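Local coordinates for protein succinyl-CoA:3-ketoacid-coenzyme A transferase subunit B (Bacillus subtilis, PDB 3CDK) that probably transfers coenzyme A from succinyl-CoA to a 3-oxo acid, giving a 3-oxoacyl-CoA and succinate, as one subunit of the enzyme, at residues 16-27 with 39-50. Numbering follows the deposited sequence.
Sequences VQEIKDGMNVNL and IPDGVHVMLQSE
V25 and L47 pair in parallel register where strands 24-27 and 46-49 lie side by side in the mixed sheet of the CoA-transferase fold; strand 102-105 flanks the first, strand 53-57 the second. Backbone bonds define the register: V25 N donates to M46 O, and V25 O accepts from Q48 N at 2.7 Å. The axes of these short segments are 49° apart, consistent with a twisted sheet.

Ahead of the strands, the type II turn from K20 to M23 is tied to the partner segment through H44. G22 N donates to H44 O at 2.6 Å, while H44 N reaches D21 OD1 at 2.8 Å from above the carboxylate plane. D21 CG stands anti to its own N (chi1 -161°), which carries the carboxylate across to the H44 N-H.

V25 and L47 share one face of the sheet, L47 CD1 packing on V25 CB at 3.7 Å, and further apolar contacts join the loops that precede the strands. I19 CG2 meets V43 CG1 at 3.7 Å, the side chains crossing at about a right angle. The V16 and P40 side chains slide past each other in opposite directions, CG1 of the first against CD of the second.

Polar side chains meet toward E50, the predicted active-site residue. The amide planes of N26 and Q48 are 59° apart, yet Q48 OE1 lies in the N26 amide plane, 3.1 Å from N26 ND2. A second, weak bond joins N26 ND2 to E50 OE1 at 3.5 Å.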
loop_
_atom_site.group_PDB
_atom_site.type_symbol
_atom_site.label_atom_id
_atom_site.label_comp_id
_atom_site.label_asym_id
_atom_site.label_seq_id
_atom_site.Cartn_x
_atom_site.Cartn_y
_atom_site.Cartn_z
ATOM N N VAL B 16 -30.218 -1.000 -12.162
ATOM C CA VAL B 16 -30.463 -0.373 -10.849
ATOM C C VAL B 16 -30.847 -1.401 -9.752
ATOM O O VAL B 16 -30.386 -1.331 -8.611
ATOM C CB VAL B 16 -31.569 0.714 -10.922
ATOM C CG1 VAL B 16 -31.840 1.274 -9.553
ATOM C CG2 VAL B 16 -31.155 1.820 -11.813
ATOM N N GLN B 17 -31.694 -2.347 -10.128
ATOM C CA GLN B 17 -32.111 -3.439 -9.260
ATOM C C GLN B 17 -30.984 -4.304 -8.698
ATOM O O GLN B 17 -31.235 -5.157 -7.857
ATOM C CB GLN B 17 -33.074 -4.339 -10.020
ATOM C CG GLN B 17 -34.192 -3.598 -10.722
ATOM C CD GLN B 17 -35.135 -4.543 -11.418
ATOM O OE1 GLN B 17 -35.152 -5.748 -11.131
ATOM N NE2 GLN B 17 -35.928 -4.013 -12.348
ATOM N N GLU B 18 -29.756 -4.103 -9.161
ATOM C CA GLU B 18 -28.653 -4.893 -8.643
ATOM C C GLU B 18 -28.054 -4.267 -7.374
ATOM O O GLU B 18 -27.388 -4.952 -6.572
ATOM C CB GLU B 18 -27.586 -5.132 -9.712
ATOM C CG GLU B 18 -28.087 -5.782 -11.012
ATOM C CD GLU B 18 -28.505 -7.244 -10.869
ATOM O OE1 GLU B 18 -27.675 -8.070 -10.442
ATOM O OE2 GLU B 18 -29.669 -7.578 -11.212
ATOM N N ILE B 19 -28.331 -3.006 -7.169
ATOM C CA ILE B 19 -27.838 -2.319 -6.002
ATOM C C ILE B 19 -28.715 -2.592 -4.775
ATOM O O ILE B 19 -29.842 -2.143 -4.695
ATOM C CB ILE B 19 -27.760 -0.845 -6.355
ATOM C CG1 ILE B 19 -26.629 -0.654 -7.369
ATOM C CG2 ILE B 19 -27.480 -0.026 -5.147
ATOM C CD1 ILE B 19 -27.005 0.211 -8.455
ATOM N N LYS B 20 -28.209 -3.362 -3.830
ATOM C CA LYS B 20 -28.945 -3.579 -2.614
ATOM C C LYS B 20 -28.368 -2.637 -1.554
ATOM O O LYS B 20 -27.188 -2.290 -1.597
ATOM C CB LYS B 20 -28.879 -5.060 -2.202
ATOM C CG LYS B 20 -28.729 -6.038 -3.375
ATOM C CD LYS B 20 -29.954 -6.070 -4.293
ATOM C CE LYS B 20 -30.657 -7.418 -4.259
ATOM N NZ LYS B 20 -31.542 -7.627 -3.035
ATOM N N ASP B 21 -29.210 -2.200 -0.620
ATOM C CA ASP B 21 -28.771 -1.273 0.427
ATOM C C ASP B 21 -27.414 -1.699 1.030
ATOM O O ASP B 21 -27.174 -2.885 1.225
ATOM C CB ASP B 21 -29.840 -1.166 1.527
ATOM C CG ASP B 21 -29.673 0.093 2.394
ATOM O OD1 ASP B 21 -28.703 0.856 2.188
ATOM O OD2 ASP B 21 -30.519 0.339 3.281
ATOM N N GLY B 22 -26.540 -0.733 1.312
ATOM C CA GLY B 22 -25.316 -1.000 2.080
ATOM C C GLY B 22 -24.103 -1.340 1.240
ATOM O O GLY B 22 -22.997 -1.316 1.733
ATOM N N MET B 23 -24.322 -1.651 -0.036
ATOM C CA MET B 23 -23.252 -1.978 -0.987
ATOM C C MET B 23 -22.232 -0.866 -1.216
ATOM O O MET B 23 -22.547 0.317 -1.182
ATOM C CB MET B 23 -23.840 -2.346 -2.350
ATOM C CG MET B 23 -24.395 -3.730 -2.432
ATOM S SD MET B 23 -24.700 -4.218 -4.136
ATOM C CE MET B 23 -24.747 -6.015 -3.955
ATOM N N ASN B 24 -21.006 -1.259 -1.466
ATOM C CA ASN B 24 -20.066 -0.372 -2.090
ATOM C C ASN B 24 -20.018 -0.888 -3.532
ATOM O O ASN B 24 -19.947 -2.123 -3.764
ATOM C CB ASN B 24 -18.695 -0.422 -1.391
ATOM C CG ASN B 24 -18.773 -0.056 0.117
ATOM O OD1 ASN B 24 -18.753 1.118 0.489
ATOM N ND2 ASN B 24 -18.836 -1.059 0.966
ATOM N N VAL B 25 -20.096 0.056 -4.481
ATOM C CA VAL B 25 -20.342 -0.231 -5.896
ATOM C C VAL B 25 -19.418 0.608 -6.755
ATOM O O VAL B 25 -19.172 1.773 -6.460
ATOM C CB VAL B 25 -21.810 0.139 -6.317
ATOM C CG1 VAL B 25 -22.157 -0.364 -7.752
ATOM C CG2 VAL B 25 -22.841 -0.360 -5.297
ATOM N N ASN B 26 -18.931 0.019 -7.831
ATOM C CA ASN B 26 -18.196 0.771 -8.839
ATOM C C ASN B 26 -18.941 0.684 -10.145
ATOM O O ASN B 26 -19.264 -0.423 -10.620
ATOM C CB ASN B 26 -16.745 0.263 -8.971
ATOM C CG ASN B 26 -15.945 1.033 -9.987
ATOM O OD1 ASN B 26 -16.220 0.954 -11.190
ATOM N ND2 ASN B 26 -14.920 1.772 -9.523
ATOM N N LEU B 27 -19.262 1.856 -10.683
ATOM C CA LEU B 27 -19.883 1.981 -11.999
ATOM C C LEU B 27 -18.851 2.399 -13.008
ATOM O O LEU B 27 -18.169 3.385 -12.816
ATOM C CB LEU B 27 -20.987 3.027 -11.968
ATOM C CG LEU B 27 -22.417 2.638 -11.600
ATOM C CD1 LEU B 27 -22.542 1.312 -10.876
ATOM C CD2 LEU B 27 -22.993 3.759 -10.777
ATOM N N ILE B 39 -31.091 5.456 -8.700
ATOM C CA ILE B 39 -31.040 4.762 -7.423
ATOM C C ILE B 39 -32.104 5.327 -6.490
ATOM O O ILE B 39 -32.145 6.540 -6.276
ATOM C CB ILE B 39 -29.651 4.882 -6.786
ATOM C CG1 ILE B 39 -28.674 3.944 -7.501
ATOM C CG2 ILE B 39 -29.713 4.571 -5.306
ATOM C CD1 ILE B 39 -27.223 4.306 -7.317
ATOM N N PRO B 40 -32.971 4.449 -5.944
ATOM C CA PRO B 40 -34.101 4.901 -5.125
ATOM C C PRO B 40 -33.693 5.224 -3.686
ATOM O O PRO B 40 -32.747 4.636 -3.149
ATOM C CB PRO B 40 -35.081 3.714 -5.163
ATOM C CG PRO B 40 -34.391 2.620 -5.972
ATOM C CD PRO B 40 -32.943 2.980 -6.064
ATOM N N ASP B 41 -34.429 6.148 -3.075
ATOM C CA ASP B 41 -34.084 6.713 -1.778
ATOM C C ASP B 41 -33.953 5.725 -0.634
ATOM O O ASP B 41 -33.159 5.949 0.277
ATOM C CB ASP B 41 -35.066 7.821 -1.402
ATOM C CG ASP B 41 -34.639 9.178 -1.937
ATOM O OD1 ASP B 41 -33.586 9.248 -2.614
ATOM O OD2 ASP B 41 -35.350 10.174 -1.665
ATOM N N GLY B 42 -34.732 4.647 -0.662
ATOM C CA GLY B 42 -34.561 3.577 0.324
ATOM C C GLY B 42 -33.119 3.095 0.410
ATOM O O GLY B 42 -32.608 2.810 1.498
ATOM N N VAL B 43 -32.453 3.062 -0.744
ATOM C CA VAL B 43 -31.166 2.395 -0.895
ATOM C C VAL B 43 -29.929 3.304 -0.655
ATOM O O VAL B 43 -29.694 4.252 -1.409
ATOM C CB VAL B 43 -31.089 1.654 -2.279
ATOM C CG1 VAL B 43 -29.774 0.888 -2.414
ATOM C CG2 VAL B 43 -32.280 0.699 -2.465
ATOM N N HIS B 44 -29.147 2.986 0.386
ATOM C CA HIS B 44 -27.942 3.735 0.749
ATOM C C HIS B 44 -26.662 2.946 0.504
ATOM O O HIS B 44 -26.417 1.856 1.061
ATOM C CB HIS B 44 -27.996 4.234 2.182
ATOM C CG HIS B 44 -29.141 5.167 2.447
ATOM N ND1 HIS B 44 -30.188 4.843 3.294
ATOM C CD2 HIS B 44 -29.419 6.401 1.954
ATOM C CE1 HIS B 44 -31.044 5.847 3.330
ATOM N NE2 HIS B 44 -30.602 6.802 2.526
ATOM N N VAL B 45 -25.834 3.543 -0.332
ATOM C CA VAL B 45 -24.760 2.862 -0.959
ATOM C C VAL B 45 -23.595 3.850 -1.056
ATOM O O VAL B 45 -23.785 5.039 -0.803
ATOM C CB VAL B 45 -25.223 2.425 -2.358
ATOM C CG1 VAL B 45 -24.923 3.499 -3.414
ATOM C CG2 VAL B 45 -24.565 1.132 -2.733
ATOM N N MET B 46 -22.395 3.383 -1.401
ATOM C CA MET B 46 -21.333 4.332 -1.724
ATOM C C MET B 46 -20.721 3.976 -3.057
ATOM O O MET B 46 -20.342 2.834 -3.258
ATOM C CB MET B 46 -20.283 4.399 -0.620
ATOM C CG MET B 46 -20.804 4.894 0.737
ATOM S SD MET B 46 -20.771 6.689 0.994
ATOM C CE MET B 46 -19.055 7.017 1.369
ATOM N N LEU B 47 -20.665 4.920 -3.998
ATOM C CA LEU B 47 -20.008 4.618 -5.263
ATOM C C LEU B 47 -18.498 4.912 -5.193
ATOM O O LEU B 47 -18.075 6.005 -4.778
ATOM C CB LEU B 47 -20.670 5.359 -6.422
ATOM C CG LEU B 47 -22.131 5.108 -6.882
ATOM C CD1 LEU B 47 -22.704 3.706 -6.549
ATOM C CD2 LEU B 47 -23.079 6.206 -6.396
ATOM N N GLN B 48 -17.697 3.917 -5.586
ATOM C CA GLN B 48 -16.237 4.042 -5.572
ATOM C C GLN B 48 -15.739 4.507 -6.915
ATOM O O GLN B 48 -16.148 3.997 -7.954
ATOM C CB GLN B 48 -15.550 2.732 -5.168
ATOM C CG GLN B 48 -14.105 2.885 -4.715
ATOM C CD GLN B 48 -13.091 2.455 -5.777
ATOM O OE1 GLN B 48 -13.389 2.496 -6.954
ATOM N NE2 GLN B 48 -11.899 2.055 -5.361
ATOM N N SER B 49 -14.885 5.520 -6.865
ATOM C CA SER B 49 -14.212 6.042 -8.025
ATOM C C SER B 49 -12.731 5.744 -7.832
ATOM O O SER B 49 -12.104 6.179 -6.823
ATOM C CB SER B 49 -14.426 7.546 -8.181
ATOM O OG SER B 49 -14.012 7.958 -9.479
ATOM N N GLU B 50 -12.194 5.055 -8.840
ATOM C CA GLU B 50 -10.969 4.312 -8.714
ATOM C C GLU B 50 -9.744 5.195 -8.746
ATOM O O GLU B 50 -8.622 4.742 -8.504
ATOM C CB GLU B 50 -10.928 3.277 -9.819
ATOM C CG GLU B 50 -10.614 3.822 -11.137
ATOM C CD GLU B 50 -11.681 3.495 -12.121
ATOM O OE1 GLU B 50 -12.875 3.564 -11.699
ATOM O OE2 GLU B 50 -11.327 3.207 -13.313
#